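Local coordinates for lipoprotein (Clostridium difficile, PDB 4OTE) that probably serves as the lipid-anchored substrate-binding protein of a methionine transporter, and binds selenomethionine, at residues 45-48 with 49-53; 220-223 with 224-227. All coordinates share one frame; numbering follows the deposited sequence.

Interaction 1. Residues 45-48 with 49-53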
loop_
_atom_site.group_PDB
_atom_site.type_symbol
_atom_site.label_atom_id
_atom_site.label_comp_id
_atom_site.label_asym_id
_atom_site.label_seq_id
_atom_site.Cartn_x
_atom_site.Cartn_y
_atom_site.Cartn_z
ATOM N N PRO A 45 4.792 -1.560 -12.498
ATOM C CA PRO A 45 4.240 -2.922 -12.453
ATOM C C PRO A 45 3.009 -3.130 -13.334
ATOM O O PRO A 45 2.865 -4.198 -13.930
ATOM C CB PRO A 45 3.870 -3.108 -10.976
ATOM C CG PRO A 45 4.758 -2.171 -10.238
ATOM C CD PRO A 45 4.936 -0.985 -11.145
ATOM N N ASN A 46 2.133 -2.127 -13.398
ATOM C CA ASN A 46 0.938 -2.197 -14.240
ATOM C C ASN A 46 1.263 -2.110 -15.727
ATOM O O ASN A 46 0.652 -2.812 -16.533
ATOM C CB ASN A 46 -0.075 -1.114 -13.855
ATOM C CG ASN A 46 -0.868 -1.470 -12.607
ATOM O OD1 ASN A 46 -1.066 -2.644 -12.292
ATOM N ND2 ASN A 46 -1.339 -0.457 -11.902
ATOM N N GLU A 47 2.223 -1.257 -16.088
ATOM C CA GLU A 47 2.722 -1.196 -17.462
ATOM C C GLU A 47 3.165 -2.580 -17.897
ATOM O O GLU A 47 2.679 -3.115 -18.890
ATOM C CB GLU A 47 3.905 -0.226 -17.585
ATOM C CG GLU A 47 3.519 1.243 -17.661
ATOM C CD GLU A 47 2.821 1.621 -18.959
ATOM O OE1 GLU A 47 3.025 0.928 -19.983
ATOM O OE2 GLU A 47 2.065 2.618 -18.953
ATOM N N ALA A 48 4.075 -3.159 -17.122
ATOM C CA ALA A 48 4.605 -4.486 -17.405
ATOM C C ALA A 48 3.488 -5.510 -17.547
ATOM O O ALA A 48 3.516 -6.343 -18.455
ATOM C CB ALA A 48 5.575 -4.903 -16.311
ATOM N N LEU A 49 2.500 -5.440 -16.658
ATOM C CA LEU A 49 1.363 -6.355 -16.717
ATOM C C LEU A 49 0.572 -6.189 -18.020
ATOM O O LEU A 49 0.221 -7.171 -18.675
ATOM C CB LEU A 49 0.443 -6.149 -15.509
ATOM C CG LEU A 49 -0.820 -7.010 -15.447
ATOM C CD1 LEU A 49 -0.462 -8.488 -15.480
ATOM C CD2 LEU A 49 -1.647 -6.683 -14.211
ATOM N N ASN A 50 0.297 -4.945 -18.394
ATOM C CA ASN A 50 -0.481 -4.672 -19.594
ATOM C C ASN A 50 0.308 -4.976 -20.870
ATOM O O ASN A 50 -0.264 -5.418 -21.865
ATOM C CB ASN A 50 -0.960 -3.224 -19.593
ATOM C CG ASN A 50 -2.107 -2.989 -20.559
ATOM O OD1 ASN A 50 -3.162 -3.622 -20.462
ATOM N ND2 ASN A 50 -1.913 -2.065 -21.486
ATOM N N ASN A 51 1.620 -4.746 -20.824
ATOM C CA ASN A 51 2.529 -5.083 -21.925
ATOM C C ASN A 51 2.593 -6.578 -22.208
ATOM O O ASN A 51 2.836 -6.975 -23.338
ATOM C CB ASN A 51 3.963 -4.611 -21.620
ATOM C CG ASN A 51 4.092 -3.099 -21.532
ATOM O OD1 ASN A 51 5.147 -2.588 -21.160
ATOM N ND2 ASN A 51 3.023 -2.376 -21.862
ATOM N N GLY A 52 2.409 -7.397 -21.176
ATOM C CA GLY A 52 2.528 -8.848 -21.305
ATOM C C GLY A 52 3.836 -9.413 -20.774
ATOM O O GLY A 52 4.116 -10.598 -20.954
ATOM N N GLU A 53 4.638 -8.580 -20.115
ATOM C CA GLU A 53 5.934 -9.017 -19.594
ATOM C C GLU A 53 5.777 -9.938 -18.380
ATOM O O GLU A 53 6.587 -10.837 -18.172
ATOM C CB GLU A 53 6.797 -7.810 -19.214
ATOM C CG GLU A 53 8.245 -8.181 -18.942
ATOM C CD GLU A 53 9.100 -7.024 -18.457
ATOM O OE1 GLU A 53 8.574 -5.934 -18.157
ATOM O OE2 GLU A 53 10.328 -7.223 -18.364
#
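A48 and E53 meet where helix 44-51 ends: the carbonyl oxygen A48 O takes the E53 N-H at 3.0 Å and, more weakly, that of G52 at 3.1 Å. G52, with phi +102°, reverses the chain as the C-prime residue of a Schellman motif, and G52 N also makes a weak bond back to L49 O. One turn earlier the helix is regular. L49 N donates to P45 O and N50 N to N46 O at 2.9 Å, while N51 N reaches E47 O at 2.7 Å, almost in line with the carbonyl (C=O...N 169°).

The inward face is closely packed. P45 and A48 lie on F39 of strand 33-39, and L49 packs on I76 of strand 76-84. N46 is buried there too, its OD1 taking N-H groups from both Q60 and N57; Q60 belongs to the selenomethionine pocket.

The side of the exposed N51 and partly exposed E47 is looser. N51 folds back beside its own backbone N, which lays its amide carbon N51 CG 3.0 Å from E47 O; N51 ND2 stays 3.8 Å from E47 OE1, with carboxylate and amide planes 60° apart. E47 is instead held by Y74, through OE2. E53 is exposed beyond the helix end, its extended chain turned back so that E53 OE1 lies 3.7 Å from A48 CB; its OE2 has a long, weak ion pair with K37.

Near the helix end, A48 O and L49 O are thus taken up by main-chain N-H groups and, for L49 O, by the guanidinium of R204.

Interaction 2. Residues 220-223 with 224-227; sequences LTSD and KARS
L220, at the junction after helix 211-220, touches the next helix through its backbone: L220 O lies 3.4 Å from A225 CB, the methyl that points back into the turn. The L220 side chain itself heads off to L23. T221 follows with little to give across the contact; its hydroxyl turns back to the preceding helix, bonding to Q217 O.

S222 is the N-cap of helix 223-233. Its hydroxyl sits between the backbone N and the carbonyl carbon (chi1 66°), from where S222 OG accepts from A225 N at 3.1 Å. The same OG is hydrogen-bonded to V219 O of the helix before, so one hydroxyl joins the last turn of one helix to the first turn of the next. This is a tight connection between two successive helices, with a serine N-cap, and R226 N donates to S222 O.

D223 opens the helix proper. D223 O receives S227 N at 3.0 Å, and water 1 bridges it to R226 NH1. The carboxylate is turned beside its own backbone N and runs alongside the R226 side chain, both pointing the same way. D223 OD1 forms a salt bridge with R226 NH1 at 3.0 Å, but not as a flat pair: NH1 comes from above the carboxylate, 45° out of its plane, and the carboxylate and guanidinium planes stand 50° apart. Water 2 accepts from R226 NH2 and donates weakly to D223 OD1. R226 has a second anionic partner in the C-terminal carboxylate of F241, through NH2. D223 is also a zinc ligand, with a zinc ion about 2 Å from its nearest side-chain atom, so that the carboxylate is shared between the metal and the arginine.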
loop_
_atom_site.group_PDB
_atom_site.type_symbol
_atom_site.label_atom_id
_atom_site.label_comp_id
_atom_site.label_asym_id
_atom_site.label_seq_id
_atom_site.Cartn_x
_atom_site.Cartn_y
_atom_site.Cartn_z
ATOM N N LEU A 220 -1.945 -17.849 -2.479
ATOM C CA LEU A 220 -1.934 -16.555 -1.785
ATOM C C LEU A 220 -3.036 -16.408 -0.730
ATOM O O LEU A 220 -2.957 -15.526 0.121
ATOM C CB LEU A 220 -2.002 -15.391 -2.780
ATOM C CG LEU A 220 -0.662 -14.980 -3.395
ATOM C CD1 LEU A 220 -0.880 -14.196 -4.682
ATOM C CD2 LEU A 220 0.163 -14.170 -2.406
ATOM N N THR A 221 -4.054 -17.263 -0.794
ATOM C CA THR A 221 -5.101 -17.312 0.225
ATOM C C THR A 221 -4.988 -18.584 1.085
ATOM O O THR A 221 -5.922 -18.934 1.799
ATOM C CB THR A 221 -6.501 -17.233 -0.412
ATOM O OG1 THR A 221 -6.653 -18.276 -1.380
ATOM C CG2 THR A 221 -6.702 -15.895 -1.098
ATOM N N SER A 222 -3.841 -19.259 1.027
ATOM C CA SER A 222 -3.621 -20.493 1.788
ATOM C C SER A 222 -3.349 -20.215 3.258
ATOM O O SER A 222 -3.018 -19.094 3.633
ATOM C CB SER A 222 -2.429 -21.266 1.208
ATOM O OG SER A 222 -1.214 -20.548 1.389
ATOM N N ASP A 223 -3.456 -21.252 4.084
ATOM C CA ASP A 223 -3.064 -21.154 5.489
ATOM C C ASP A 223 -1.589 -20.764 5.636
ATOM O O ASP A 223 -1.226 -20.037 6.558
ATOM C CB ASP A 223 -3.316 -22.475 6.220
ATOM C CG ASP A 223 -4.793 -22.792 6.382
ATOM O OD1 ASP A 223 -5.656 -21.917 6.163
ATOM O OD2 ASP A 223 -5.103 -23.941 6.757
ATOM N N LYS A 224 -0.747 -21.258 4.730
ATOM C CA LYS A 224 0.672 -20.902 4.723
ATOM C C LYS A 224 0.865 -19.397 4.492
ATOM O O LYS A 224 1.676 -18.754 5.166
ATOM C CB LYS A 224 1.421 -21.715 3.658
ATOM C CG LYS A 224 2.913 -21.420 3.541
ATOM C CD LYS A 224 3.642 -21.666 4.853
ATOM C CE LYS A 224 5.144 -21.501 4.697
ATOM N NZ LYS A 224 5.828 -21.603 6.017
ATOM N N ALA A 225 0.112 -18.842 3.548
ATOM C CA ALA A 225 0.171 -17.409 3.250
ATOM C C ALA A 225 -0.256 -16.566 4.450
ATOM O O ALA A 225 0.354 -15.526 4.732
ATOM C CB ALA A 225 -0.699 -17.084 2.044
ATOM N N ARG A 226 -1.299 -17.014 5.152
ATOM C CA ARG A 226 -1.805 -16.290 6.319
ATOM C C ARG A 226 -0.762 -16.266 7.433
ATOM O O ARG A 226 -0.481 -15.210 7.994
ATOM C CB ARG A 226 -3.114 -16.900 6.843
ATOM C CG ARG A 226 -3.812 -16.016 7.871
ATOM C CD ARG A 226 -5.023 -16.675 8.503
ATOM N NE ARG A 226 -6.055 -17.001 7.519
ATOM C CZ ARG A 226 -6.375 -18.231 7.104
ATOM N NH1 ARG A 226 -5.750 -19.312 7.574
ATOM N NH2 ARG A 226 -7.341 -18.387 6.203
ATOM N N SER A 227 -0.192 -17.427 7.745
ATOM C CA SER A 227 0.804 -17.520 8.812
ATOM C C SER A 227 2.086 -16.759 8.461
ATOM O O SER A 227 2.689 -16.140 9.334
ATOM C CB SER A 227 1.109 -18.983 9.163
ATOM O OG SER A 227 1.652 -19.675 8.059
HETATM O O HOH W 1 -3.186 -20.013 8.624
HETATM O O HOH W 2 -8.756 -20.939 6.789
#

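Along the chain, interaction 1 comes first and closes before interaction 2 opens, so the two follow in series and neither nest nor cross. Each lies within one continuous run of chain, so neither closes a long loop. Residues 45-53 finish helix 44-51, which follows strand 33-39, and lead to strand 56-58 of the mixed seven-stranded sheet. Residues 220-227 join helix 211-220 to helix 223-233 close to the C terminus, before strand 238-239 of that same sheet. One is thus a helix C-terminal end and the other a helix start; the centres of interactions 1 and 2 lie about 26 Å apart and their nearest atoms about 12 Å, without touching.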